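PDB 4MLO: TCP pilus virulence regulatory protein from Vibrio cholerae, which probably activates transcription of virulence genes as an AraC-family DNA-binding regulator that holds a fatty acid in a pocket between its cupin-like and helical DNA-binding parts. Local coordinates for residues F7-Y12 and S82-S87; S37-L42 and T72-E77. All coordinates share one frame; numbering follows the deposited sequence. Where two conformers were deposited one is given.

Contact 1: F7-Y12 and S82-S87; sequences FQTNVY and SVITIS. With PAM (palmitoleic acid), chain E.
The carbonyl oxygen of Val83 is gripped by several groups. Asn10 N reaches Val83 O at 3.0 Å, in the carbonyl plane, with an N-H...O angle of 154°; Thr9 CA adds a C-H...O contact to Val83 O at 3.3 Å, and a nearby water can also give it a proton. That water also meets Gln8 OE1 and, at 2.7 Å, Thr85 OG1, so it cannot serve every acceptor at once; Thr85 OG1 is hydrogen-bonded to Lys31 as well. Val83 N returns a bond to Asn10 O, making this a hydrogen-bonded pair, and Gln8 with Thr85 repeats the pattern along two antiparallel strands. CG1 of Val83 stands anti to the backbone N (chi1 -178°), leaving CG2 beside that N and against the edge of the Tyr12 ring, 3.8 Å from CE1, while also packing on the palmitoleic acid chain. The acid's C13 stands over the centre of one ring face, and Tyr12 OH donates to carboxylate O1 at 2.7 Å. Tyr12 thus touches both the carboxylate and the C11-C13 part of a lipid that folds back on itself; Lys31 and Lys230 also hold the carboxylate. On the other face of the sheet Phe7 lies alongside Ile84 and Ile86, its CD1 3.9 Å from Ile84 CG2. That face is covered by helix 121-131, with Phe90 and Phe148 also against the Phe7 ring; helix 213-230 meets Tyr12 and Thr85, helix 263-271 meets Asn10 and Tyr12, and strand 31-35 pairs with the far side of 79-86, leaving 7-14 outermost in the five-stranded sheet.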
loop_
_atom_site.group_PDB
_atom_site.type_symbol
_atom_site.label_atom_id
_atom_site.label_comp_id
_atom_site.label_asym_id
_atom_site.label_seq_id
_atom_site.Cartn_x
_atom_site.Cartn_y
_atom_site.Cartn_z
ATOM N N PHE A 7 2.001 -7.253 11.433
ATOM C CA PHE A 7 1.661 -5.864 11.164
ATOM C C PHE A 7 2.861 -4.967 11.397
ATOM O O PHE A 7 3.456 -4.975 12.480
ATOM C CB PHE A 7 0.515 -5.398 12.049
ATOM C CG PHE A 7 -0.671 -6.316 12.025
ATOM C CD1 PHE A 7 -1.490 -6.367 10.919
ATOM C CD2 PHE A 7 -0.952 -7.121 13.108
ATOM C CE1 PHE A 7 -2.576 -7.225 10.883
ATOM C CE2 PHE A 7 -2.032 -7.972 13.094
ATOM C CZ PHE A 7 -2.853 -8.027 11.981
ATOM N N GLN A 8 3.191 -4.189 10.375
ATOM C CA GLN A 8 4.181 -3.124 10.456
ATOM C C GLN A 8 3.430 -1.798 10.496
ATOM O O GLN A 8 2.564 -1.549 9.650
ATOM C CB GLN A 8 5.125 -3.190 9.254
ATOM C CG GLN A 8 6.407 -2.379 9.386
ATOM C CD GLN A 8 6.194 -0.910 9.114
ATOM O OE1 GLN A 8 5.338 -0.534 8.317
ATOM N NE2 GLN A 8 6.966 -0.071 9.780
ATOM N N THR A 9 3.748 -0.954 11.476
ATOM C CA THR A 9 2.961 0.247 11.678
ATOM C C THR A 9 3.845 1.483 11.679
ATOM O O THR A 9 5.016 1.443 12.066
ATOM C CB THR A 9 2.140 0.182 12.996
ATOM O OG1 THR A 9 3.030 0.083 14.105
ATOM C CG2 THR A 9 1.215 -1.039 12.983
ATOM N N ASN A 10 3.276 2.573 11.192
ATOM C CA ASN A 10 3.946 3.861 11.165
ATOM C C ASN A 10 2.924 4.930 11.483
ATOM O O ASN A 10 1.751 4.817 11.125
ATOM C CB ASN A 10 4.603 4.157 9.799
ATOM C CG ASN A 10 5.737 3.247 9.496
ATOM O OD1 ASN A 10 5.553 2.210 8.858
ATOM N ND2 ASN A 10 6.924 3.603 9.957
ATOM N N VAL A 11 3.364 5.956 12.198
ATOM C CA VAL A 11 2.533 7.118 12.470
ATOM C C VAL A 11 3.277 8.334 11.953
ATOM O O VAL A 11 4.395 8.621 12.401
ATOM C CB VAL A 11 2.205 7.279 13.970
ATOM C CG1 VAL A 11 1.304 8.472 14.177
ATOM C CG2 VAL A 11 1.500 6.058 14.512
ATOM N N TYR A 12 2.659 9.042 11.014
ATOM C CA TYR A 12 3.235 10.221 10.389
ATOM C C TYR A 12 2.575 11.478 10.932
ATOM O O TYR A 12 1.349 11.563 11.024
ATOM C CB TYR A 12 3.042 10.188 8.885
ATOM C CG TYR A 12 3.745 9.018 8.235
ATOM C CD1 TYR A 12 3.048 7.897 7.807
ATOM C CD2 TYR A 12 5.092 9.031 8.102
ATOM C CE1 TYR A 12 3.722 6.830 7.204
ATOM C CE2 TYR A 12 5.773 7.971 7.492
ATOM C CZ TYR A 12 5.094 6.882 7.066
ATOM O OH TYR A 12 5.828 5.858 6.467
ATOM N N SER A 82 -2.003 7.239 10.882
ATOM C CA SER A 82 -1.550 5.902 11.200
ATOM C C SER A 82 -1.662 5.039 9.959
ATOM O O SER A 82 -2.661 5.107 9.238
ATOM C CB SER A 82 -2.387 5.302 12.331
ATOM O OG SER A 82 -2.287 6.077 13.507
ATOM N N VAL A 83 -0.642 4.206 9.739
ATOM C CA VAL A 83 -0.555 3.341 8.562
ATOM C C VAL A 83 -0.207 1.936 9.032
ATOM O O VAL A 83 0.866 1.723 9.605
ATOM C CB VAL A 83 0.513 3.841 7.579
ATOM C CG1 VAL A 83 0.558 2.948 6.302
ATOM C CG2 VAL A 83 0.263 5.269 7.219
ATOM N N ILE A 84 -1.076 0.974 8.736
ATOM C CA ILE A 84 -0.809 -0.442 8.979
ATOM C C ILE A 84 -0.445 -1.064 7.643
ATOM O O ILE A 84 -1.209 -0.943 6.685
ATOM C CB ILE A 84 -2.027 -1.160 9.584
ATOM C CG1 ILE A 84 -2.387 -0.585 10.951
ATOM C CG2 ILE A 84 -1.777 -2.678 9.721
ATOM C CD1 ILE A 84 -3.712 -1.138 11.496
ATOM N N THR A 85 0.695 -1.741 7.596
ATOM C CA THR A 85 1.111 -2.567 6.467
ATOM C C THR A 85 1.028 -4.014 6.919
ATOM O O THR A 85 1.646 -4.383 7.921
ATOM C CB THR A 85 2.532 -2.237 6.012
ATOM O OG1 THR A 85 2.641 -0.836 5.694
ATOM C CG2 THR A 85 2.894 -3.055 4.798
ATOM N N ILE A 86 0.253 -4.815 6.202
ATOM C CA ILE A 86 -0.107 -6.165 6.633
ATOM C C ILE A 86 0.774 -7.163 5.899
ATOM O O ILE A 86 0.805 -7.172 4.661
ATOM C CB ILE A 86 -1.588 -6.462 6.353
ATOM C CG1 ILE A 86 -2.487 -5.381 6.951
ATOM C CG2 ILE A 86 -1.965 -7.805 6.938
ATOM C CD1 ILE A 86 -3.915 -5.491 6.530
ATOM N N SER A 87 1.451 -8.036 6.652
ATOM C CA SER A 87 2.386 -8.974 6.038
ATOM C C SER A 87 1.670 -10.009 5.174
ATOM O O SER A 87 0.512 -10.373 5.410
ATOM C CB SER A 87 3.211 -9.691 7.115
ATOM O OG SER A 87 2.444 -10.634 7.826
HETATM C C1 PAM E . 4.436 3.924 3.853
HETATM O O1 PAM E . 4.393 4.025 5.109
HETATM O O2 PAM E . 4.424 2.806 3.287
HETATM C C2 PAM E . 4.529 5.154 2.993
HETATM C C3 PAM E . 3.359 5.253 2.002
HETATM C C4 PAM E . 2.040 5.314 2.768
HETATM C C5 PAM E . 0.834 5.487 1.852
HETATM C C6 PAM E . -0.473 5.385 2.637
HETATM C C7 PAM E . -0.625 6.481 3.690
HETATM C C8 PAM E . -0.819 7.841 3.041
HETATM C C9 PAM E . -0.900 8.968 4.066
HETATM C C10 PAM E . 0.160 9.458 4.719
HETATM C C11 PAM E . 1.563 8.904 4.534
HETATM C C12 PAM E . 2.656 9.960 4.709
HETATM C C13 PAM E . 3.960 9.385 4.151
HETATM C C14 PAM E . 5.026 10.408 3.817
HETATM C C15 PAM E . 4.543 11.438 2.805
HETATM C C16 PAM E . 5.684 12.048 2.030
HETATM O O HOH W 1 3.035 0.873 7.745
#

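Contact 2: S37-L42 and T72-E77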
loop_
_atom_site.group_PDB
_atom_site.type_symbol
_atom_site.label_atom_id
_atom_site.label_comp_id
_atom_site.label_asym_id
_atom_site.label_seq_id
_atom_site.Cartn_x
_atom_site.Cartn_y
_atom_site.Cartn_z
ATOM N N SER A 37 -7.560 12.495 14.260
ATOM C CA SER A 37 -8.299 13.653 14.741
ATOM C C SER A 37 -8.526 14.582 13.563
ATOM O O SER A 37 -7.846 14.497 12.532
ATOM C CB SER A 37 -7.550 14.384 15.857
ATOM O OG SER A 37 -6.305 14.867 15.391
ATOM N N GLY A 38 -9.490 15.461 13.730
ATOM C CA GLY A 38 -9.753 16.455 12.738
ATOM C C GLY A 38 -10.328 15.853 11.468
ATOM O O GLY A 38 -10.906 14.762 11.451
ATOM N N ILE A 39 -10.148 16.603 10.386
ATOM C CA ILE A 39 -10.694 16.274 9.080
ATOM C C ILE A 39 -9.572 16.403 8.063
ATOM O O ILE A 39 -8.654 17.211 8.224
ATOM C CB ILE A 39 -11.878 17.195 8.703
ATOM C CG1 ILE A 39 -13.003 17.077 9.730
ATOM C CG2 ILE A 39 -12.404 16.870 7.310
ATOM C CD1 ILE A 39 -13.682 15.715 9.766
ATOM N N ALA A 40 -9.640 15.583 7.020
ATOM C CA ALA A 40 -8.737 15.692 5.894
ATOM C C ALA A 40 -9.537 15.439 4.629
ATOM O O ALA A 40 -10.639 14.885 4.667
ATOM C CB ALA A 40 -7.567 14.700 6.001
ATOM N N LYS A 41 -8.959 15.847 3.506
ATOM C CA LYS A 41 -9.550 15.668 2.188
ATOM C C LYS A 41 -8.627 14.753 1.395
ATOM O O LYS A 41 -7.450 15.081 1.202
ATOM C CB LYS A 41 -9.712 17.015 1.489
ATOM C CG LYS A 41 -10.354 16.933 0.121
ATOM C CD LYS A 41 -10.174 18.243 -0.629
ATOM C CE LYS A 41 -11.003 18.300 -1.907
ATOM N NZ LYS A 41 -10.737 19.548 -2.689
ATOM N N LEU A 42 -9.174 13.616 0.959
ATOM C CA LEU A 42 -8.463 12.657 0.125
ATOM C C LEU A 42 -8.970 12.795 -1.301
ATOM O O LEU A 42 -10.171 12.675 -1.550
ATOM C CB LEU A 42 -8.684 11.239 0.639
ATOM C CG LEU A 42 -7.911 10.054 0.036
ATOM C CD1 LEU A 42 -8.201 8.846 0.896
ATOM C CD2 LEU A 42 -8.277 9.750 -1.411
ATOM N N THR A 72 -4.959 16.050 2.056
ATOM C CA THR A 72 -4.805 17.424 2.526
ATOM C C THR A 72 -5.420 17.561 3.914
ATOM O O THR A 72 -6.574 17.188 4.124
ATOM C CB THR A 72 -5.478 18.412 1.567
ATOM O OG1 THR A 72 -4.925 18.288 0.253
ATOM C CG2 THR A 72 -5.275 19.857 2.060
ATOM N N SER A 73 -4.636 18.063 4.862
ATOM C CA SER A 73 -5.153 18.328 6.192
ATOM C C SER A 73 -6.101 19.518 6.136
ATOM O O SER A 73 -5.813 20.522 5.480
ATOM C CB SER A 73 -4.008 18.603 7.166
ATOM O OG SER A 73 -4.485 19.227 8.363
ATOM N N LEU A 74 -7.240 19.395 6.805
ATOM C CA LEU A 74 -8.149 20.527 6.989
ATOM C C LEU A 74 -8.196 20.989 8.436
ATOM O O LEU A 74 -9.101 21.747 8.803
ATOM C CB LEU A 74 -9.556 20.161 6.496
ATOM C CG LEU A 74 -9.647 19.716 5.029
ATOM C CD1 LEU A 74 -11.054 19.335 4.629
ATOM C CD2 LEU A 74 -9.118 20.800 4.111
ATOM N N SER A 75 -7.251 20.550 9.272
ATOM C CA SER A 75 -7.219 20.928 10.679
ATOM C C SER A 75 -6.125 21.953 10.930
ATOM O O SER A 75 -5.107 21.984 10.233
ATOM C CB SER A 75 -6.992 19.720 11.583
ATOM O OG SER A 75 -8.109 18.858 11.523
ATOM N N ASP A 76 -6.349 22.793 11.939
ATOM C CA ASP A 76 -5.387 23.816 12.326
ATOM C C ASP A 76 -4.353 23.306 13.324
ATOM O O ASP A 76 -3.446 24.056 13.697
ATOM C CB ASP A 76 -6.123 25.031 12.910
ATOM C CG ASP A 76 -6.758 24.745 14.264
ATOM O OD1 ASP A 76 -6.823 23.568 14.673
ATOM O OD2 ASP A 76 -7.204 25.708 14.922
ATOM N N GLU A 77 -4.480 22.063 13.774
ATOM C CA GLU A 77 -3.515 21.426 14.654
ATOM C C GLU A 77 -2.855 20.276 13.905
ATOM O O GLU A 77 -3.288 19.890 12.816
ATOM C CB GLU A 77 -4.194 20.909 15.929
HETATM O O HOH W 2 -5.887 16.200 -0.929
#
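Ala40 presses its methyl CB to 3.3 Å from Thr72 O in the close-packed part of this contact, and the same oxygen accepts Lys41 N at 2.8 Å. Thr72 N completes that hydrogen-bonded pair by giving to Lys41 O, tilted 20° from its carbonyl plane. A water links Lys41 O with Thr72 OG1, and Thr72 OG1 is also hydrogen-bonded to Thr19 OG1. Ala40, in a non-hydrogen-bonded antiparallel pair with Ser73, is buried against Leu71 and Ile53. This is the fraying end of two strands in the four-stranded sheet of the cupin-like domain, where regular pairing gives way to turns. An ST turn, with Ser75 N bonded to Ser73 OG, precedes the bond in which Ser75 OG accepts Ile39 N at 3.2 Å. Gly38, with a positive phi of 69° and no side chain, lets Ser75 OG come equally near its CA. The opposite face is looser. Leu74, exposed to solvent, leans across with CD1 3.9 Å from Ile39 CG2 and 4.1 Å from Lys41 CB, and its backbone N bonds to Ile39 O. Beyond CG the Lys41 chain runs out fully extended, leading its ammonium away from 72-77.

How the contacts relate
Strand 7-14 starts the chain at the rim of the five-stranded sheet, and its partner in contact 1 arrives only after a 69-residue, helix-free excursion. Within it the chain lays down strand 31-35 beside the future site of 79-86, then crosses at 37-42 into the four-stranded sheet. After 49-53 in that sheet and 57-61 back in the five-stranded one, strand 66-73 brings 72-77 to 37-42, so contact 2 closes a smaller loop nested inside the first. The chain then leaves for 79-86 and closes contact 1. Each contact pairs adjacent antiparallel strands of one sheet; their centres lie about 20 Å apart, their nearest atoms about 8 Å.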